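Long-range contact in universal stress protein MT1672 (Mycobacterium tuberculosis, PDB 1TQ8), which is of unproven function but is a universal stress protein that probably takes part in the cellular stress response: residues 15-27 and 37-51. Numbering follows the deposited sequence.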
ATOM      1  N   SER A  15     -11.064  20.104  17.198  1.00 69.45           N
ATOM      2  CA  SER A  15     -10.748  19.846  18.599  1.00 65.98           C
ATOM      3  C   SER A  15      -9.843  18.628  18.731  1.00 62.28           C
ATOM      4  O   SER A  15      -9.470  18.012  17.735  1.00 62.40           O
ATOM      5  CB  SER A  15     -12.036  19.620  19.393  1.00 67.18           C
ATOM      6  OG  SER A  15     -12.811  18.580  18.819  1.00 69.97           O
ATOM      7  N   ALA A  16      -9.485  18.291  19.967  1.00 57.28           N
ATOM      8  CA  ALA A  16      -8.629  17.140  20.222  1.00 53.46           C
ATOM      9  C   ALA A  16      -9.394  15.848  19.960  1.00 50.68           C
ATOM     10  O   ALA A  16     -10.624  15.828  19.955  1.00 50.75           O
ATOM     11  CB  ALA A  16      -8.127  17.162  21.659  1.00 50.79           C
ATOM     12  N   TYR A  17      -8.660  14.769  19.738  1.00 46.25           N
ATOM     13  CA  TYR A  17      -9.281  13.479  19.492  1.00 44.04           C
ATOM     14  C   TYR A  17      -9.981  13.009  20.760  1.00 43.00           C
ATOM     15  O   TYR A  17      -9.403  13.060  21.840  1.00 43.81           O
ATOM     16  CB  TYR A  17      -8.216  12.463  19.090  1.00 39.99           C
ATOM     17  CG  TYR A  17      -7.638  12.711  17.727  1.00 37.96           C
ATOM     18  CD1 TYR A  17      -6.268  12.886  17.552  1.00 34.32           C
ATOM     19  CD2 TYR A  17      -8.464  12.754  16.596  1.00 35.96           C
ATOM     20  CE1 TYR A  17      -5.736  13.099  16.286  1.00 33.47           C
ATOM     21  CE2 TYR A  17      -7.939  12.963  15.329  1.00 32.02           C
ATOM     22  CZ  TYR A  17      -6.572  13.134  15.183  1.00 33.27           C
ATOM     23  OH  TYR A  17      -6.037  13.329  13.927  1.00 32.97           O
ATOM     24  N   LYS A  18     -11.216  12.543  20.626  1.00 41.54           N
ATOM     25  CA  LYS A  18     -11.957  12.068  21.779  1.00 42.35           C
ATOM     26  C   LYS A  18     -11.931  10.553  21.960  1.00 41.08           C
ATOM     27  O   LYS A  18     -11.861  10.072  23.088  1.00 43.32           O
ATOM     28  CB  LYS A  18     -13.410  12.524  21.700  1.00 46.17           C
ATOM     29  CG  LYS A  18     -13.611  13.991  21.409  1.00 49.90           C
ATOM     30  CD  LYS A  18     -15.101  14.305  21.426  1.00 54.78           C
ATOM     31  CE  LYS A  18     -15.391  15.721  20.933  1.00 58.12           C
ATOM     32  NZ  LYS A  18     -15.194  15.837  19.455  1.00 60.27           N
ATOM     33  N   THR A  19     -11.992   9.801  20.862  1.00 38.34           N
ATOM     34  CA  THR A  19     -11.998   8.335  20.938  1.00 36.73           C
ATOM     35  C   THR A  19     -10.888   7.695  20.119  1.00 34.97           C
ATOM     36  O   THR A  19     -10.985   7.587  18.902  1.00 33.49           O
ATOM     37  CB  THR A  19     -13.348   7.768  20.461  1.00 38.99           C
ATOM     38  OG1 THR A  19     -14.413   8.368  21.212  1.00 41.93           O
ATOM     39  CG2 THR A  19     -13.393   6.257  20.653  1.00 39.95           C
ATOM     40  N   VAL A  20      -9.843   7.253  20.812  1.00 32.87           N
ATOM     41  CA  VAL A  20      -8.675   6.644  20.194  1.00 30.18           C
ATOM     42  C   VAL A  20      -8.653   5.121  20.286  1.00 33.02           C
ATOM     43  O   VAL A  20      -8.859   4.550  21.362  1.00 34.33           O
ATOM     44  CB  VAL A  20      -7.387   7.151  20.867  1.00 30.43           C
ATOM     45  CG1 VAL A  20      -6.161   6.717  20.073  1.00 27.37           C
ATOM     46  CG2 VAL A  20      -7.439   8.662  20.998  1.00 29.80           C
ATOM     47  N   VAL A  21      -8.397   4.462  19.157  1.00 30.73           N
ATOM     48  CA  VAL A  21      -8.298   3.009  19.140  1.00 29.44           C
ATOM     49  C   VAL A  21      -6.882   2.671  18.695  1.00 29.77           C
ATOM     50  O   VAL A  21      -6.408   3.189  17.689  1.00 32.52           O
ATOM     51  CB  VAL A  21      -9.304   2.365  18.152  1.00 30.29           C
ATOM     52  CG1 VAL A  21      -9.193   0.845  18.217  1.00 27.56           C
ATOM     53  CG2 VAL A  21     -10.718   2.791  18.494  1.00 29.99           C
ATOM     54  N   VAL A  22      -6.194   1.831  19.462  1.00 29.99           N
ATOM     55  CA  VAL A  22      -4.836   1.427  19.123  1.00 28.53           C
ATOM     56  C   VAL A  22      -4.781  -0.081  19.126  1.00 29.40           C
ATOM     57  O   VAL A  22      -5.410  -0.719  19.962  1.00 31.48           O
ATOM     58  CB  VAL A  22      -3.778   1.962  20.137  1.00 29.66           C
ATOM     59  CG1 VAL A  22      -4.087   1.480  21.548  1.00 26.86           C
ATOM     60  CG2 VAL A  22      -2.386   1.509  19.727  1.00 23.87           C
ATOM     61  N   GLY A  23      -4.025  -0.650  18.192  1.00 31.33           N
ATOM     62  CA  GLY A  23      -3.914  -2.096  18.111  1.00 29.82           C
ATOM     63  C   GLY A  23      -2.577  -2.573  18.631  1.00 30.87           C
ATOM     64  O   GLY A  23      -1.567  -1.892  18.469  1.00 31.87           O
ATOM     65  N   THR A  24      -2.560  -3.733  19.278  1.00 30.97           N
ATOM     66  CA  THR A  24      -1.312  -4.280  19.788  1.00 32.43           C
ATOM     67  C   THR A  24      -1.303  -5.795  19.806  1.00 33.23           C
ATOM     68  O   THR A  24      -2.311  -6.432  20.132  1.00 34.30           O
ATOM     69  CB  THR A  24      -0.997  -3.812  21.227  1.00 32.85           C
ATOM     70  OG1 THR A  24       0.179  -4.488  21.687  1.00 34.20           O
ATOM     71  CG2 THR A  24      -2.140  -4.156  22.174  1.00 29.16           C
ATOM     72  N   ASP A  25      -0.156  -6.366  19.460  1.00 33.67           N
ATOM     73  CA  ASP A  25       0.008  -7.812  19.467  1.00 36.49           C
ATOM     74  C   ASP A  25       0.913  -8.173  20.644  1.00 38.93           C
ATOM     75  O   ASP A  25       1.302  -9.327  20.816  1.00 39.94           O
ATOM     76  CB  ASP A  25       0.597  -8.299  18.134  1.00 36.82           C
ATOM     77  CG  ASP A  25       2.068  -7.941  17.960  1.00 39.81           C
ATOM     78  OD1 ASP A  25       2.480  -6.835  18.357  1.00 42.09           O
ATOM     79  OD2 ASP A  25       2.821  -8.771  17.407  1.00 43.76           O
ATOM     80  N   GLY A  26       1.239  -7.173  21.458  1.00 41.37           N
ATOM     81  CA  GLY A  26       2.077  -7.408  22.619  1.00 46.00           C
ATOM     82  C   GLY A  26       3.570  -7.244  22.403  1.00 49.16           C
ATOM     83  O   GLY A  26       4.350  -7.362  23.345  1.00 50.73           O
ATOM     84  N   SER A  27       3.973  -6.971  21.166  1.00 51.71           N
ATOM     85  CA  SER A  27       5.385  -6.791  20.837  1.00 53.42           C
ATOM     86  C   SER A  27       5.865  -5.471  21.407  1.00 55.49           C
ATOM     87  O   SER A  27       5.095  -4.744  22.028  1.00 55.02           O
ATOM     88  CB  SER A  27       5.575  -6.764  19.323  1.00 52.72           C
ATOM     89  OG  SER A  27       4.985  -5.596  18.768  1.00 54.58           O
ATOM     90  N   ALA A  37      -0.403   6.380  21.832  1.00 38.51           N
ATOM     91  CA  ALA A  37      -1.857   6.519  21.828  1.00 37.00           C
ATOM     92  C   ALA A  37      -2.336   7.013  23.192  1.00 38.10           C
ATOM     93  O   ALA A  37      -3.283   7.799  23.292  1.00 36.33           O
ATOM     94  CB  ALA A  37      -2.516   5.184  21.489  1.00 35.26           C
ATOM     95  N   ALA A  38      -1.678   6.536  24.244  1.00 40.47           N
ATOM     96  CA  ALA A  38      -2.023   6.938  25.605  1.00 42.33           C
ATOM     97  C   ALA A  38      -1.733   8.425  25.787  1.00 42.98           C
ATOM     98  O   ALA A  38      -2.546   9.160  26.360  1.00 43.21           O
ATOM     99  CB  ALA A  38      -1.225   6.123  26.610  1.00 41.72           C
ATOM    100  N   GLN A  39      -0.579   8.857  25.283  1.00 42.47           N
ATOM    101  CA  GLN A  39      -0.160  10.252  25.369  1.00 43.73           C
ATOM    102  C   GLN A  39      -1.156  11.166  24.682  1.00 42.89           C
ATOM    103  O   GLN A  39      -1.339  12.302  25.092  1.00 43.59           O
ATOM    104  CB  GLN A  39       1.218  10.426  24.723  1.00 46.28           C
ATOM    105  CG  GLN A  39       1.806  11.840  24.812  1.00 53.80           C
ATOM    106  CD  GLN A  39       1.196  12.826  23.813  1.00 57.65           C
ATOM    107  OE1 GLN A  39       1.177  12.577  22.605  1.00 59.90           O
ATOM    108  NE2 GLN A  39       0.716  13.962  24.316  1.00 58.15           N
ATOM    109  N   ILE A  40      -1.807  10.665  23.639  1.00 42.67           N
ATOM    110  CA  ILE A  40      -2.771  11.461  22.895  1.00 41.05           C
ATOM    111  C   ILE A  40      -4.140  11.439  23.552  1.00 40.91           C
ATOM    112  O   ILE A  40      -4.866  12.427  23.521  1.00 39.37           O
ATOM    113  CB  ILE A  40      -2.919  10.938  21.446  1.00 41.13           C
ATOM    114  CG1 ILE A  40      -1.566  10.996  20.742  1.00 40.94           C
ATOM    115  CG2 ILE A  40      -3.980  11.739  20.697  1.00 39.34           C
ATOM    116  CD1 ILE A  40      -1.558  10.428  19.350  1.00 41.11           C
ATOM    117  N   ALA A  41      -4.503  10.303  24.131  1.00 41.34           N
ATOM    118  CA  ALA A  41      -5.807  10.186  24.769  1.00 44.43           C
ATOM    119  C   ALA A  41      -5.834  10.993  26.064  1.00 45.52           C
ATOM    120  O   ALA A  41      -6.832  11.633  26.396  1.00 43.82           O
ATOM    121  CB  ALA A  41      -6.122   8.727  25.044  1.00 43.89           C
ATOM    122  N   GLY A  42      -4.727  10.947  26.793  1.00 48.28           N
ATOM    123  CA  GLY A  42      -4.623  11.691  28.036  1.00 52.12           C
ATOM    124  C   GLY A  42      -5.648  11.356  29.101  1.00 53.31           C
ATOM    125  O   GLY A  42      -5.854  10.191  29.449  1.00 53.00           O
ATOM    126  N   ALA A  43      -6.305  12.388  29.615  1.00 54.22           N
ATOM    127  CA  ALA A  43      -7.285  12.191  30.668  1.00 56.06           C
ATOM    128  C   ALA A  43      -8.694  12.594  30.281  1.00 56.30           C
ATOM    129  O   ALA A  43      -9.633  12.406  31.054  1.00 57.26           O
ATOM    130  CB  ALA A  43      -6.853  12.952  31.907  1.00 56.69           C
ATOM    131  N   ASP A  44      -8.848  13.140  29.083  1.00 56.35           N
ATOM    132  CA  ASP A  44     -10.163  13.566  28.638  1.00 55.94           C
ATOM    133  C   ASP A  44     -10.697  12.743  27.474  1.00 53.85           C
ATOM    134  O   ASP A  44     -11.855  12.886  27.081  1.00 54.31           O
ATOM    135  CB  ASP A  44     -10.121  15.049  28.275  1.00 59.34           C
ATOM    136  CG  ASP A  44      -9.589  15.907  29.413  1.00 63.44           C
ATOM    137  OD1 ASP A  44     -10.110  15.777  30.547  1.00 64.28           O
ATOM    138  OD2 ASP A  44      -8.653  16.708  29.178  1.00 65.80           O
ATOM    139  N   ALA A  45      -9.863  11.870  26.926  1.00 51.40           N
ATOM    140  CA  ALA A  45     -10.301  11.048  25.810  1.00 48.56           C
ATOM    141  C   ALA A  45     -10.359   9.579  26.177  1.00 45.41           C
ATOM    142  O   ALA A  45      -9.678   9.122  27.097  1.00 42.72           O
ATOM    143  CB  ALA A  45      -9.378  11.248  24.613  1.00 48.92           C
ATOM    144  N   LYS A  46     -11.188   8.847  25.447  1.00 43.98           N
ATOM    145  CA  LYS A  46     -11.344   7.415  25.650  1.00 43.89           C
ATOM    146  C   LYS A  46     -10.317   6.671  24.794  1.00 41.39           C
ATOM    147  O   LYS A  46     -10.124   6.989  23.619  1.00 41.97           O
ATOM    148  CB  LYS A  46     -12.769   6.988  25.271  1.00 46.81           C
ATOM    149  CG  LYS A  46     -12.992   5.480  25.277  1.00 52.98           C
ATOM    150  CD  LYS A  46     -14.469   5.103  25.433  1.00 55.87           C
ATOM    151  CE  LYS A  46     -15.354   5.727  24.362  1.00 57.38           C
ATOM    152  NZ  LYS A  46     -16.785   5.337  24.539  1.00 58.30           N
ATOM    153  N   LEU A  47      -9.648   5.697  25.403  1.00 38.72           N
ATOM    154  CA  LEU A  47      -8.641   4.883  24.727  1.00 35.96           C
ATOM    155  C   LEU A  47      -9.080   3.425  24.678  1.00 35.94           C
ATOM    156  O   LEU A  47      -9.242   2.791  25.717  1.00 36.85           O
ATOM    157  CB  LEU A  47      -7.300   4.951  25.461  1.00 33.79           C
ATOM    158  CG  LEU A  47      -6.199   4.087  24.838  1.00 33.63           C
ATOM    159  CD1 LEU A  47      -5.929   4.560  23.415  1.00 29.84           C
ATOM    160  CD2 LEU A  47      -4.924   4.167  25.663  1.00 33.54           C
ATOM    161  N   ILE A  48      -9.272   2.889  23.477  1.00 35.51           N
ATOM    162  CA  ILE A  48      -9.666   1.493  23.343  1.00 33.53           C
ATOM    163  C   ILE A  48      -8.471   0.726  22.823  1.00 31.10           C
ATOM    164  O   ILE A  48      -7.932   1.063  21.772  1.00 31.90           O
ATOM    165  CB  ILE A  48     -10.824   1.331  22.355  1.00 35.10           C
ATOM    166  CG1 ILE A  48     -12.029   2.123  22.843  1.00 36.33           C
ATOM    167  CG2 ILE A  48     -11.190  -0.134  22.220  1.00 35.35           C
ATOM    168  CD1 ILE A  48     -13.200   2.106  21.889  1.00 39.55           C
ATOM    169  N   ILE A  49      -8.047  -0.290  23.567  1.00 28.29           N
ATOM    170  CA  ILE A  49      -6.905  -1.097  23.159  1.00 26.43           C
ATOM    171  C   ILE A  49      -7.377  -2.399  22.553  1.00 27.79           C
ATOM    172  O   ILE A  49      -8.068  -3.181  23.208  1.00 28.90           O
ATOM    173  CB  ILE A  49      -5.998  -1.459  24.326  1.00 26.41           C
ATOM    174  CG1 ILE A  49      -5.529  -0.196  25.043  1.00 24.35           C
ATOM    175  CG2 ILE A  49      -4.791  -2.246  23.802  1.00 24.94           C
ATOM    176  CD1 ILE A  49      -4.529  -0.483  26.161  1.00 23.93           C
ATOM    177  N   ALA A  50      -6.982  -2.644  21.308  1.00 24.96           N
ATOM    178  CA  ALA A  50      -7.401  -3.852  20.608  1.00 28.46           C
ATOM    179  C   ALA A  50      -6.261  -4.789  20.254  1.00 29.28           C
ATOM    180  O   ALA A  50      -5.121  -4.358  20.060  1.00 30.36           O
ATOM    181  CB  ALA A  50      -8.165  -3.475  19.323  1.00 27.20           C
ATOM    182  N   SER A  51      -6.591  -6.073  20.165  1.00 27.62           N
ATOM    183  CA  SER A  51      -5.627  -7.099  19.792  1.00 28.25           C
ATOM    184  C   SER A  51      -6.351  -8.195  19.027  1.00 28.71           C
ATOM    185  O   SER A  51      -7.426  -8.644  19.427  1.00 29.09           O
ATOM    186  CB  SER A  51      -4.960  -7.694  21.024  1.00 28.80           C
ATOM    187  OG  SER A  51      -3.912  -8.565  20.647  1.00 30.68           O
TER
HETATM  188  O   HOH W   1      -6.929  13.546  22.712  1.00 40.61           O
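Val-22 and Val-20 meet Ala-37, Ala-41 and Leu-47 in the buried apolar centre. The CB of Ala-37 presses against Val-22 CB at 3.7 Å and touches both of its methyls. With chi1 at 58°, Val-22 holds CG1 between its backbone N and carbonyl carbon, where that methyl also reaches Leu-47 CD1 and Ile-49 CG1. Val-20 spreads its branches along the helix, CG1 to Ala-37 and CG2 to Ala-41, while Leu-47 CD1 packs 3.9 Å from Val-20 CB. Helix 79-91 lies against Leu-47 and Ile-49 on the same face. On the other face Val-21 CG2 rests on Ile-48 CB. Strand 19-23, helix 28-41 and strand 46-52 form the first beta-alpha-beta unit of the Rossmann-like fold of universal stress proteins, its two strands side by side in the middle of the four-stranded parallel sheet; the helix segment 37-41 runs back antiparallel to strand 19-23, its axis 9.0 Å away. Six backbone hydrogen bonds join the strands, from Lys-46 N to Lys-18 O through Thr-24 N to Ala-50 O, donors alternating between the two. At the start of the pair, a water donates to Tyr-17 O (2.7 Å), and Ile-40 CG2 meets the Tyr-17 ring at its edge; the Tyr-17 hydroxyl hydrogen-bonds to Asp-152 of a second subunit. Past the other end, Ser-51 OG, anti to its own N (chi1 -173°), donates 2.7 Å to Thr-24 O in the carbonyl plane. Thr-24 OG1 accepts from Gly-26 N in an ST turn. Asp-25 OD1 accepts from Ser-27 OG through its syn lone pair and from Ser-27 N, above the carboxylate plane, in an Asx turn leading to Ser-27 at the N-cap of helix 28-41.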